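Local coordinates for protein of unknown function with cystatin-like fold (PDB 3G8Z), which is of unknown function but has the cystatin-like fold of SnoaL-like proteins, a family that includes polyketide cyclases, at residues A[51-56]-A[132-137]; A[81-86]-A[107-112]; A[97-102]-A[122-127]. All coordinates share one frame; numbering follows the deposited sequence.

Contact 1 of 3, residues A[51-56]-A[132-137]; sequences WHQPGN and VRLFSA
Trp51 and Val132 each carry a branch anti to the backbone N: CG of Trp51 (chi1 -176°) and CG1 of Val132. Paired across parallel strands, the two side chains run side by side on one face of the sheet. CG1 of Val132 sits over the six-membered ring of Trp51, 3.8 Å from its centroid, in a CH-pi contact. The indole is also fixed at its edge. Its NE1 gives a straight hydrogen bond of 3.0 Å to Gln53 OE1, an oxygen that lies in the plane of the indole. Leu134 CD1 packs 3.9 Å from Trp51 CZ2, beside the Gln53 amide.

On the other face His52 meets Arg133. The arginine chain bends at chi3 (-62°) and lays its guanidinium flat on the imidazole, centres 3.8 Å apart and planes 10° apart. His52 is held at both nitrogens, NE2 by Glu131 and ND1 by Thr62, which fixes the rotation of the ring.

The strands are parallel. His52 N donates to Val132 O at 2.7 Å, and Leu134 N donates to His52 O at 3.2 Å. Pro54 CD then rests on Leu134 CB at 3.8 Å.

Ser95 of the second subunit hydrogen-bonds to Leu134 O. Strand 128-136 lies between strands 49-53 and 112-125. Helix 66-79 packs on Trp51 through Val69, Met72 and Leu73.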
ATOM      1  N   TRP A  51       9.547  -4.985  10.711  1.00 21.34           N
ATOM      2  CA  TRP A  51       8.140  -5.362  10.579  1.00 20.47           C
ATOM      3  C   TRP A  51       7.239  -4.359  11.308  1.00 20.74           C
ATOM      4  O   TRP A  51       7.311  -4.244  12.539  1.00 20.57           O
ATOM      5  CB  TRP A  51       7.977  -6.754  11.179  1.00 20.61           C
ATOM      6  CG  TRP A  51       6.636  -7.337  11.049  1.00 19.71           C
ATOM      7  CD1 TRP A  51       5.514  -6.967  11.726  1.00 20.63           C
ATOM      8  CD2 TRP A  51       6.257  -8.418  10.199  1.00 20.23           C
ATOM      9  NE1 TRP A  51       4.446  -7.747  11.342  1.00 20.97           N
ATOM     10  CE2 TRP A  51       4.880  -8.650  10.405  1.00 20.42           C
ATOM     11  CE3 TRP A  51       6.948  -9.224   9.294  1.00 19.45           C
ATOM     12  CZ2 TRP A  51       4.188  -9.666   9.743  1.00 22.43           C
ATOM     13  CZ3 TRP A  51       6.252 -10.230   8.641  1.00 20.48           C
ATOM     14  CH2 TRP A  51       4.894 -10.435   8.863  1.00 20.03           C
ATOM     15  N   HIS A  52       6.429  -3.611  10.559  1.00 19.95           N
ATOM     16  CA  HIS A  52       5.546  -2.589  11.153  1.00 20.47           C
ATOM     17  C   HIS A  52       4.106  -3.107  11.269  1.00 20.64           C
ATOM     18  O   HIS A  52       3.413  -3.291  10.264  1.00 21.48           O
ATOM     19  CB  HIS A  52       5.522  -1.297  10.330  1.00 20.61           C
ATOM     20  CG  HIS A  52       6.874  -0.766   9.963  1.00 20.86           C
ATOM     21  ND1 HIS A  52       7.641  -0.024  10.831  1.00 21.80           N
ATOM     22  CD2 HIS A  52       7.557  -0.805   8.797  1.00 20.82           C
ATOM     23  CE1 HIS A  52       8.763   0.337  10.228  1.00 22.66           C
ATOM     24  NE2 HIS A  52       8.722  -0.099   8.978  1.00 21.08           N
ATOM     25  N   GLN A  53       3.662  -3.346  12.490  1.00 20.61           N
ATOM     26  CA  GLN A  53       2.329  -3.854  12.733  1.00 20.95           C
ATOM     27  C   GLN A  53       1.498  -2.720  13.311  1.00 21.73           C
ATOM     28  O   GLN A  53       1.828  -2.178  14.379  1.00 22.31           O
ATOM     29  CB  GLN A  53       2.417  -5.023  13.715  1.00 21.52           C
ATOM     30  CG  GLN A  53       1.100  -5.764  13.961  1.00 23.08           C
ATOM     31  CD  GLN A  53       0.782  -6.838  12.927  1.00 23.99           C
ATOM     32  OE1 GLN A  53       1.665  -7.570  12.472  1.00 25.78           O
ATOM     33  NE2 GLN A  53      -0.485  -6.938  12.559  1.00 22.06           N
ATOM     34  N   PRO A  54       0.421  -2.345  12.615  1.00 21.65           N
ATOM     35  CA  PRO A  54      -0.390  -1.215  13.002  1.00 21.86           C
ATOM     36  C   PRO A  54      -1.257  -1.479  14.218  1.00 22.62           C
ATOM     37  O   PRO A  54      -1.377  -2.612  14.682  1.00 22.99           O
ATOM     38  CB  PRO A  54      -1.274  -1.002  11.774  1.00 21.91           C
ATOM     39  CG  PRO A  54      -1.416  -2.325  11.201  1.00 22.13           C
ATOM     40  CD  PRO A  54      -0.108  -3.003  11.413  1.00 22.27           C
ATOM     41  N   GLY A  55      -1.805  -0.412  14.768  1.00 22.80           N
ATOM     42  CA  GLY A  55      -2.884  -0.537  15.712  1.00 23.51           C
ATOM     43  C   GLY A  55      -2.480  -0.387  17.156  1.00 23.85           C
ATOM     44  O   GLY A  55      -1.451   0.191  17.492  1.00 23.13           O
ATOM     45  N   ASN A  56      -3.316  -0.941  18.017  1.00 24.74           N
ATOM     46  CA  ASN A  56      -3.180  -0.735  19.422  1.00 26.10           C
ATOM     47  C   ASN A  56      -3.509  -2.006  20.150  1.00 25.87           C
ATOM     48  O   ASN A  56      -4.457  -2.059  20.939  1.00 27.32           O
ATOM     49  CB  ASN A  56      -4.105   0.405  19.820  1.00 27.15           C
ATOM     50  CG  ASN A  56      -3.453   1.753  19.630  1.00 31.68           C
ATOM     51  OD1 ASN A  56      -2.710   2.216  20.503  1.00 40.40           O
ATOM     52  ND2 ASN A  56      -3.691   2.381  18.478  1.00 37.99           N
ATOM     53  N   VAL A 132       8.362  -4.918   6.148  1.00 21.14           N
ATOM     54  CA  VAL A 132       6.953  -5.258   6.040  1.00 20.63           C
ATOM     55  C   VAL A 132       6.157  -4.150   6.732  1.00 21.60           C
ATOM     56  O   VAL A 132       6.500  -3.756   7.861  1.00 21.33           O
ATOM     57  CB  VAL A 132       6.667  -6.617   6.713  1.00 20.29           C
ATOM     58  CG1 VAL A 132       5.172  -6.897   6.788  1.00 18.76           C
ATOM     59  CG2 VAL A 132       7.409  -7.778   5.967  1.00 19.84           C
ATOM     60  N   ARG A 133       5.146  -3.621   6.047  1.00 21.38           N
ATOM     61  CA  ARG A 133       4.193  -2.713   6.683  1.00 22.22           C
ATOM     62  C   ARG A 133       2.792  -3.136   6.356  1.00 22.11           C
ATOM     63  O   ARG A 133       2.437  -3.233   5.203  1.00 22.66           O
ATOM     64  CB  ARG A 133       4.385  -1.249   6.267  1.00 21.70           C
ATOM     65  CG  ARG A 133       3.474  -0.318   7.082  1.00 22.36           C
ATOM     66  CD  ARG A 133       3.612   1.108   6.678  1.00 24.69           C
ATOM     67  NE  ARG A 133       4.951   1.620   6.890  1.00 25.29           N
ATOM     68  CZ  ARG A 133       5.406   2.051   8.049  1.00 28.19           C
ATOM     69  NH1 ARG A 133       4.631   2.007   9.121  1.00 30.48           N
ATOM     70  NH2 ARG A 133       6.654   2.520   8.128  1.00 29.23           N
ATOM     71  N   LEU A 134       2.009  -3.394   7.395  1.00 23.03           N
ATOM     72  CA  LEU A 134       0.676  -3.928   7.245  1.00 22.78           C
ATOM     73  C   LEU A 134      -0.362  -2.818   7.431  1.00 22.08           C
ATOM     74  O   LEU A 134      -0.170  -1.897   8.224  1.00 20.33           O
ATOM     75  CB  LEU A 134       0.452  -5.046   8.271  1.00 23.54           C
ATOM     76  CG  LEU A 134       1.459  -6.225   8.211  1.00 25.07           C
ATOM     77  CD1 LEU A 134       1.068  -7.392   9.087  1.00 27.13           C
ATOM     78  CD2 LEU A 134       1.646  -6.673   6.814  1.00 25.69           C
ATOM     79  N   PHE A 135      -1.463  -2.948   6.697  1.00 21.54           N
ATOM     80  CA  PHE A 135      -2.551  -2.014   6.737  1.00 21.57           C
ATOM     81  C   PHE A 135      -3.854  -2.811   6.854  1.00 21.86           C
ATOM     82  O   PHE A 135      -4.028  -3.831   6.180  1.00 21.13           O
ATOM     83  CB  PHE A 135      -2.609  -1.199   5.444  1.00 21.89           C
ATOM     84  CG  PHE A 135      -1.465  -0.286   5.255  1.00 20.47           C
ATOM     85  CD1 PHE A 135      -0.281  -0.752   4.700  1.00 21.86           C
ATOM     86  CD2 PHE A 135      -1.576   1.053   5.573  1.00 21.24           C
ATOM     87  CE1 PHE A 135       0.783   0.107   4.506  1.00 22.94           C
ATOM     88  CE2 PHE A 135      -0.537   1.899   5.381  1.00 21.16           C
ATOM     89  CZ  PHE A 135       0.659   1.429   4.846  1.00 21.30           C
ATOM     90  N   SER A 136      -4.765  -2.320   7.682  1.00 22.06           N
ATOM     91  CA  SER A 136      -6.063  -2.972   7.864  1.00 22.89           C
ATOM     92  C   SER A 136      -7.204  -2.011   7.675  1.00 22.83           C
ATOM     93  O   SER A 136      -7.140  -0.849   8.106  1.00 21.99           O
ATOM     94  CB  SER A 136      -6.170  -3.528   9.278  1.00 23.97           C
ATOM     95  OG  SER A 136      -5.208  -4.523   9.504  1.00 27.58           O
ATOM     96  N   ALA A 137      -8.294  -2.492   7.093  1.00 22.31           N
ATOM     97  CA  ALA A 137      -9.424  -1.616   6.811  1.00 22.73           C
ATOM     98  C   ALA A 137     -10.216  -1.277   8.059  1.00 22.97           C
ATOM     99  O   ALA A 137     -10.900  -0.270   8.095  1.00 22.69           O
ATOM    100  CB  ALA A 137     -10.353  -2.265   5.775  1.00 22.39           C
TER

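Contact 2 of 3, residues A[81-86]-A[107-112]; sequences NGTFAI and GQANGV
The chain is still loop at Thr83 and Phe84 and becomes strand at Ala85, passing close beside Gly107 with 4.3 Å between Phe84 CA and Gly107 CA. This is the open end of the beta hairpin of strands 85-95 and 98-109, in the curved sheet of the cystatin-like fold. Just before it, Asn81 at positive phi closes helix 66-79 as the C-prime residue of a Schellman motif.

Thr83 carries the contact. Its chi1 of 69° sets OG1 between its own backbone N and carbonyl carbon, toward the neighbouring strand 98-109. Gln108 N donates to OG1 of Thr83 at 2.9 Å, almost straight at 176°. The same OG1 donates to Ser80 O, so the hydroxyl ties the residue following helix 66-79 to strand 98-109. Gly107 adds a weaker CA-H...O contact, its CA 3.5 Å from Thr83 O.

Phe84 turns elsewhere, its ring meeting those of Trp146 and Phe105. Beyond Ala109 the chain reverses through a type I' turn, from Ala109 to Val112, and starts strand 112-125.

A water bridges the two segments at their exposed side: it accepts from Asn81 ND2 at 3.0 Å and donates to Gln108 O at 2.9 Å.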
ATOM      1  N   ASN A  81      -5.756 -19.079  17.637  1.00 19.06           N
ATOM      2  CA  ASN A  81      -6.118 -20.489  17.516  1.00 18.54           C
ATOM      3  C   ASN A  81      -5.887 -20.960  16.109  1.00 18.44           C
ATOM      4  O   ASN A  81      -6.681 -21.734  15.582  1.00 16.56           O
ATOM      5  CB  ASN A  81      -7.588 -20.729  17.917  1.00 18.69           C
ATOM      6  CG  ASN A  81      -7.965 -22.197  17.939  1.00 17.69           C
ATOM      7  OD1 ASN A  81      -7.148 -23.049  18.252  1.00 15.71           O
ATOM      8  ND2 ASN A  81      -9.240 -22.506  17.608  1.00 15.92           N
ATOM      9  N   GLY A  82      -4.783 -20.485  15.511  1.00 18.90           N
ATOM     10  CA  GLY A  82      -4.413 -20.830  14.152  1.00 19.16           C
ATOM     11  C   GLY A  82      -5.358 -20.354  13.070  1.00 19.04           C
ATOM     12  O   GLY A  82      -5.259 -20.801  11.912  1.00 18.90           O
ATOM     13  N   THR A  83      -6.279 -19.462  13.406  1.00 18.74           N
ATOM     14  CA  THR A  83      -7.323 -19.082  12.448  1.00 19.34           C
ATOM     15  C   THR A  83      -7.013 -17.808  11.666  1.00 20.29           C
ATOM     16  O   THR A  83      -7.670 -17.530  10.661  1.00 19.44           O
ATOM     17  CB  THR A  83      -8.694 -18.873  13.144  1.00 19.55           C
ATOM     18  OG1 THR A  83      -8.639 -17.692  13.972  1.00 19.74           O
ATOM     19  CG2 THR A  83      -9.062 -20.103  13.969  1.00 19.08           C
ATOM     20  N   PHE A  84      -6.050 -17.008  12.112  1.00 21.10           N
ATOM     21  CA  PHE A  84      -5.731 -15.813  11.344  1.00 23.24           C
ATOM     22  C   PHE A  84      -5.220 -16.193   9.974  1.00 23.61           C
ATOM     23  O   PHE A  84      -4.300 -17.000   9.848  1.00 24.25           O
ATOM     24  CB  PHE A  84      -4.724 -14.915  12.029  1.00 24.74           C
ATOM     25  CG  PHE A  84      -4.408 -13.697  11.229  1.00 26.03           C
ATOM     26  CD1 PHE A  84      -5.265 -12.615  11.245  1.00 28.11           C
ATOM     27  CD2 PHE A  84      -3.307 -13.661  10.416  1.00 30.13           C
ATOM     28  CE1 PHE A  84      -5.003 -11.493  10.488  1.00 30.27           C
ATOM     29  CE2 PHE A  84      -3.046 -12.522   9.645  1.00 31.07           C
ATOM     30  CZ  PHE A  84      -3.909 -11.455   9.688  1.00 29.21           C
ATOM     31  N   ALA A  85      -5.838 -15.624   8.943  1.00 24.44           N
ATOM     32  CA  ALA A  85      -5.544 -16.017   7.574  1.00 24.91           C
ATOM     33  C   ALA A  85      -5.692 -14.879   6.578  1.00 25.42           C
ATOM     34  O   ALA A  85      -6.523 -13.980   6.733  1.00 23.95           O
ATOM     35  CB  ALA A  85      -6.429 -17.159   7.171  1.00 25.34           C
ATOM     36  N   ILE A  86      -4.848 -14.933   5.556  1.00 25.89           N
ATOM     37  CA  ILE A  86      -5.072 -14.163   4.353  1.00 26.52           C
ATOM     38  C   ILE A  86      -6.011 -15.011   3.520  1.00 27.11           C
ATOM     39  O   ILE A  86      -5.593 -15.968   2.851  1.00 28.11           O
ATOM     40  CB  ILE A  86      -3.759 -13.865   3.623  1.00 26.53           C
ATOM     41  CG1 ILE A  86      -2.825 -13.074   4.545  1.00 27.26           C
ATOM     42  CG2 ILE A  86      -4.037 -13.084   2.352  1.00 26.25           C
ATOM     43  CD1 ILE A  86      -1.461 -12.723   3.939  1.00 27.76           C
ATOM     44  N   GLY A 107     -10.403 -14.442  10.522  1.00 22.21           N
ATOM     45  CA  GLY A 107      -9.996 -15.143  11.686  1.00 21.59           C
ATOM     46  C   GLY A 107     -11.142 -15.171  12.667  1.00 21.67           C
ATOM     47  O   GLY A 107     -12.116 -14.451  12.534  1.00 19.44           O
ATOM     48  N   GLN A 108     -10.992 -15.992  13.684  1.00 21.83           N
ATOM     49  CA  GLN A 108     -12.008 -16.085  14.700  1.00 23.11           C
ATOM     50  C   GLN A 108     -11.268 -16.379  15.969  1.00 24.13           C
ATOM     51  O   GLN A 108     -10.738 -17.487  16.125  1.00 25.50           O
ATOM     52  CB  GLN A 108     -12.977 -17.197  14.336  1.00 23.53           C
ATOM     53  CG  GLN A 108     -14.054 -17.466  15.389  1.00 24.36           C
ATOM     54  CD  GLN A 108     -14.958 -16.278  15.580  1.00 26.24           C
ATOM     55  OE1 GLN A 108     -15.582 -15.798  14.630  1.00 25.23           O
ATOM     56  NE2 GLN A 108     -15.063 -15.806  16.834  1.00 28.15           N
ATOM     57  N   ALA A 109     -11.196 -15.381  16.841  1.00 25.15           N
ATOM     58  CA  ALA A 109     -10.499 -15.491  18.124  1.00 26.36           C
ATOM     59  C   ALA A 109     -10.866 -14.342  19.083  1.00 26.39           C
ATOM     60  O   ALA A 109     -11.306 -13.267  18.663  1.00 26.03           O
ATOM     61  CB  ALA A 109      -9.006 -15.519  17.889  1.00 26.58           C
ATOM     62  N   ASN A 110     -10.665 -14.573  20.378  1.00 26.97           N
ATOM     63  CA  ASN A 110     -10.996 -13.575  21.412  1.00 27.14           C
ATOM     64  C   ASN A 110     -12.421 -13.039  21.287  1.00 25.03           C
ATOM     65  O   ASN A 110     -12.713 -11.913  21.679  1.00 25.10           O
ATOM     66  CB  ASN A 110     -10.002 -12.426  21.427  1.00 27.57           C
ATOM     67  CG  ASN A 110      -8.632 -12.865  21.879  1.00 32.49           C
ATOM     68  OD1 ASN A 110      -8.472 -13.968  22.435  1.00 37.40           O
ATOM     69  ND2 ASN A 110      -7.620 -12.019  21.636  1.00 34.68           N
ATOM     70  N   GLY A 111     -13.310 -13.885  20.786  1.00 23.13           N
ATOM     71  CA  GLY A 111     -14.708 -13.527  20.644  1.00 22.28           C
ATOM     72  C   GLY A 111     -14.948 -12.637  19.440  1.00 20.83           C
ATOM     73  O   GLY A 111     -16.038 -12.134  19.264  1.00 19.59           O
ATOM     74  N   VAL A 112     -13.926 -12.440  18.615  1.00 20.26           N
ATOM     75  CA  VAL A 112     -14.034 -11.567  17.447  1.00 20.31           C
ATOM     76  C   VAL A 112     -13.992 -12.330  16.121  1.00 20.85           C
ATOM     77  O   VAL A 112     -13.057 -13.077  15.866  1.00 21.79           O
ATOM     78  CB  VAL A 112     -12.891 -10.519  17.402  1.00 19.86           C
ATOM     79  CG1 VAL A 112     -13.052  -9.598  16.172  1.00 18.36           C
ATOM     80  CG2 VAL A 112     -12.858  -9.726  18.699  1.00 18.75           C
TER
HETATM   81  O   HOH W   1     -11.165 -20.239  17.016  1.00 15.68           O

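Contact 3 of 3, residues A[97-102]-A[122-127]; sequences DWVAIT and LRIEDG
Trp98 and Arg123 face each other as a non-hydrogen-bonded pair in the antiparallel hairpin of strands 98-109 and 112-125, part of the cystatin-like sheet. Next to them Val99 and Leu122 form a hydrogen-bonded pair, with Val99 N to Leu122 O at 2.8 Å and Leu122 N to Val99 O at 2.9 Å.

The tight part spans both faces. On the face that carries Val99 and Leu122, Ile101 CD1 meets Leu122 CD1 at 3.7 Å, and Val99 CG2 meets Ile124 CD1 at 4.0 Å. Helix 22-35 closes this side, with Ala26 on Val99, Tyr29 on Leu122 and Ile25 on Ile124. On the opposite face Arg123 CB makes a CH-pi contact over the six-membered ring of Trp98, 3.6 Å from its centroid. Arg133 of the second subunit also packs on Trp98.

The loose end lies toward exposed Asp97. There the backbone still grips, with Ile124 N bonded to Asp97 O, but Asp97 OD2 stays 6.0 Å from Arg123 NH1. The arginine chain bends at chi3 (53°), and the guanidinium plane stands 58° from the indole, with Trp98 CZ2 near its edge. Arg123 NE forms a salt bridge to Glu131, while Arg123 NH1 reaches Glu125 OE2 at 2.9 Å.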
ATOM      1  N   ASP A  97      11.247  -0.816  -5.068  1.00 23.24           N
ATOM      2  CA  ASP A  97      11.525  -2.110  -4.410  1.00 23.48           C
ATOM      3  C   ASP A  97      10.366  -2.592  -3.537  1.00 22.75           C
ATOM      4  O   ASP A  97      10.492  -3.589  -2.828  1.00 23.13           O
ATOM      5  CB  ASP A  97      12.800  -2.031  -3.558  1.00 23.82           C
ATOM      6  CG  ASP A  97      14.034  -1.699  -4.366  1.00 28.17           C
ATOM      7  OD1 ASP A  97      14.052  -1.989  -5.590  1.00 30.13           O
ATOM      8  OD2 ASP A  97      14.999  -1.159  -3.754  1.00 30.38           O
ATOM      9  N   TRP A  98       9.236  -1.884  -3.586  1.00 21.96           N
ATOM     10  CA  TRP A  98       8.046  -2.259  -2.829  1.00 20.75           C
ATOM     11  C   TRP A  98       7.054  -3.028  -3.665  1.00 20.67           C
ATOM     12  O   TRP A  98       6.903  -2.786  -4.856  1.00 20.84           O
ATOM     13  CB  TRP A  98       7.331  -1.017  -2.301  1.00 20.70           C
ATOM     14  CG  TRP A  98       8.120  -0.307  -1.248  1.00 20.78           C
ATOM     15  CD1 TRP A  98       9.056   0.664  -1.434  1.00 21.13           C
ATOM     16  CD2 TRP A  98       8.067  -0.556   0.155  1.00 19.61           C
ATOM     17  NE1 TRP A  98       9.588   1.046  -0.212  1.00 21.21           N
ATOM     18  CE2 TRP A  98       8.992   0.314   0.775  1.00 21.04           C
ATOM     19  CE3 TRP A  98       7.323  -1.424   0.953  1.00 21.35           C
ATOM     20  CZ2 TRP A  98       9.184   0.338   2.154  1.00 21.82           C
ATOM     21  CZ3 TRP A  98       7.510  -1.398   2.324  1.00 20.40           C
ATOM     22  CH2 TRP A  98       8.427  -0.514   2.908  1.00 22.15           C
ATOM     23  N   VAL A  99       6.326  -3.913  -3.002  1.00 19.95           N
ATOM     24  CA  VAL A  99       5.200  -4.572  -3.595  1.00 20.28           C
ATOM     25  C   VAL A  99       4.024  -4.349  -2.656  1.00 20.60           C
ATOM     26  O   VAL A  99       4.144  -4.603  -1.463  1.00 20.14           O
ATOM     27  CB  VAL A  99       5.472  -6.069  -3.765  1.00 20.21           C
ATOM     28  CG1 VAL A  99       4.167  -6.801  -4.188  1.00 20.56           C
ATOM     29  CG2 VAL A  99       6.610  -6.297  -4.781  1.00 19.04           C
ATOM     30  N   ALA A 100       2.908  -3.849  -3.177  1.00 20.66           N
ATOM     31  CA  ALA A 100       1.652  -3.824  -2.415  1.00 20.26           C
ATOM     32  C   ALA A 100       0.794  -4.987  -2.822  1.00 20.46           C
ATOM     33  O   ALA A 100       0.624  -5.281  -4.023  1.00 20.77           O
ATOM     34  CB  ALA A 100       0.885  -2.531  -2.606  1.00 20.58           C
ATOM     35  N   ILE A 101       0.292  -5.684  -1.809  1.00 21.03           N
ATOM     36  CA  ILE A 101      -0.628  -6.773  -2.026  1.00 20.21           C
ATOM     37  C   ILE A 101      -1.929  -6.406  -1.361  1.00 20.59           C
ATOM     38  O   ILE A 101      -1.971  -6.246  -0.148  1.00 21.18           O
ATOM     39  CB  ILE A 101      -0.121  -8.097  -1.431  1.00 20.43           C
ATOM     40  CG1 ILE A 101       1.348  -8.313  -1.835  1.00 22.64           C
ATOM     41  CG2 ILE A 101      -1.045  -9.255  -1.899  1.00 17.95           C
ATOM     42  CD1 ILE A 101       2.236  -8.890  -0.765  1.00 23.29           C
ATOM     43  N   THR A 102      -2.991  -6.290  -2.160  1.00 19.95           N
ATOM     44  CA  THR A 102      -4.316  -6.057  -1.663  1.00 20.45           C
ATOM     45  C   THR A 102      -4.906  -7.417  -1.358  1.00 21.03           C
ATOM     46  O   THR A 102      -4.709  -8.373  -2.116  1.00 20.89           O
ATOM     47  CB  THR A 102      -5.212  -5.300  -2.687  1.00 20.58           C
ATOM     48  OG1 THR A 102      -5.090  -5.921  -3.968  1.00 20.26           O
ATOM     49  CG2 THR A 102      -4.763  -3.852  -2.798  1.00 21.56           C
ATOM     50  N   LEU A 122       5.457  -4.841   1.118  1.00 20.52           N
ATOM     51  CA  LEU A 122       6.734  -5.527   1.302  1.00 20.49           C
ATOM     52  C   LEU A 122       7.810  -4.777   0.562  1.00 20.81           C
ATOM     53  O   LEU A 122       7.603  -4.388  -0.601  1.00 20.15           O
ATOM     54  CB  LEU A 122       6.697  -6.957   0.735  1.00 20.36           C
ATOM     55  CG  LEU A 122       5.534  -7.863   1.153  1.00 22.09           C
ATOM     56  CD1 LEU A 122       5.659  -9.233   0.473  1.00 19.58           C
ATOM     57  CD2 LEU A 122       5.451  -8.006   2.646  1.00 23.35           C
ATOM     58  N   ARG A 123       8.951  -4.591   1.207  1.00 20.69           N
ATOM     59  CA  ARG A 123      10.128  -4.080   0.535  1.00 21.67           C
ATOM     60  C   ARG A 123      11.068  -5.251   0.326  1.00 21.46           C
ATOM     61  O   ARG A 123      11.349  -5.976   1.255  1.00 21.53           O
ATOM     62  CB  ARG A 123      10.832  -3.001   1.350  1.00 21.11           C
ATOM     63  CG  ARG A 123      11.946  -2.344   0.554  1.00 21.86           C
ATOM     64  CD  ARG A 123      12.416  -1.008   1.136  1.00 23.25           C
ATOM     65  NE  ARG A 123      12.779  -1.073   2.534  1.00 24.54           N
ATOM     66  CZ  ARG A 123      14.008  -1.317   3.004  1.00 26.43           C
ATOM     67  NH1 ARG A 123      15.033  -1.553   2.196  1.00 27.31           N
ATOM     68  NH2 ARG A 123      14.218  -1.335   4.309  1.00 27.36           N
ATOM     69  N   ILE A 124      11.501  -5.456  -0.907  1.00 22.70           N
ATOM     70  CA  ILE A 124      12.235  -6.663  -1.271  1.00 23.57           C
ATOM     71  C   ILE A 124      13.550  -6.259  -1.883  1.00 25.04           C
ATOM     72  O   ILE A 124      13.594  -5.391  -2.737  1.00 24.51           O
ATOM     73  CB  ILE A 124      11.424  -7.518  -2.242  1.00 23.97           C
ATOM     74  CG1 ILE A 124      10.194  -8.063  -1.498  1.00 23.01           C
ATOM     75  CG2 ILE A 124      12.290  -8.622  -2.872  1.00 23.19           C
ATOM     76  CD1 ILE A 124       9.006  -8.413  -2.405  1.00 24.61           C
ATOM     77  N   GLU A 125      14.615  -6.882  -1.406  1.00 26.81           N
ATOM     78  CA  GLU A 125      15.980  -6.577  -1.819  1.00 29.65           C
ATOM     79  C   GLU A 125      16.757  -7.864  -1.877  1.00 29.14           C
ATOM     80  O   GLU A 125      16.726  -8.630  -0.931  1.00 29.68           O
ATOM     81  CB  GLU A 125      16.682  -5.714  -0.775  1.00 29.67           C
ATOM     82  CG  GLU A 125      16.464  -4.230  -0.858  1.00 32.90           C
ATOM     83  CD  GLU A 125      17.481  -3.475   0.011  1.00 33.65           C
ATOM     84  OE1 GLU A 125      18.590  -4.015   0.242  1.00 40.80           O
ATOM     85  OE2 GLU A 125      17.172  -2.351   0.469  1.00 40.38           O
ATOM     86  N   ASP A 126      17.479  -8.091  -2.964  1.00 30.32           N
ATOM     87  CA  ASP A 126      18.364  -9.250  -3.053  1.00 30.34           C
ATOM     88  C   ASP A 126      17.622 -10.529  -2.686  1.00 29.63           C
ATOM     89  O   ASP A 126      18.160 -11.394  -1.999  1.00 28.91           O
ATOM     90  CB  ASP A 126      19.567  -9.055  -2.123  1.00 30.85           C
ATOM     91  CG  ASP A 126      20.429  -7.864  -2.517  1.00 33.91           C
ATOM     92  OD1 ASP A 126      20.459  -7.503  -3.723  1.00 36.09           O
ATOM     93  OD2 ASP A 126      21.085  -7.285  -1.617  1.00 38.16           O
ATOM     94  N   GLY A 127      16.381 -10.646  -3.141  1.00 29.04           N
ATOM     95  CA  GLY A 127      15.665 -11.912  -3.060  1.00 28.51           C
ATOM     96  C   GLY A 127      14.977 -12.126  -1.730  1.00 27.85           C
ATOM     97  O   GLY A 127      14.390 -13.176  -1.496  1.00 28.11           O
TER

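All three contacts belong to one mixed sheet. Contacts 1 and 3 are 15 Å apart between centres, and they touch where Val132 CG2 packs on Leu122 CD2 at 3.9 Å. Glu131 also joins them, binding His52 with one carboxylate oxygen and Arg123 with the other. Both contacts reach the second subunit. Contact 2 lies farther off, its centre 17 Å from contact 1 and 26 Å from contact 3. It shares strand 98-109 with contact 3, on the opposite side of the chain's centre. No active site is known. A bound glycerol, probably from the crystallisation liquor, donates a hydrogen bond to Gln53 O and lies near Arg133. It may mark a pocket beside contact 1.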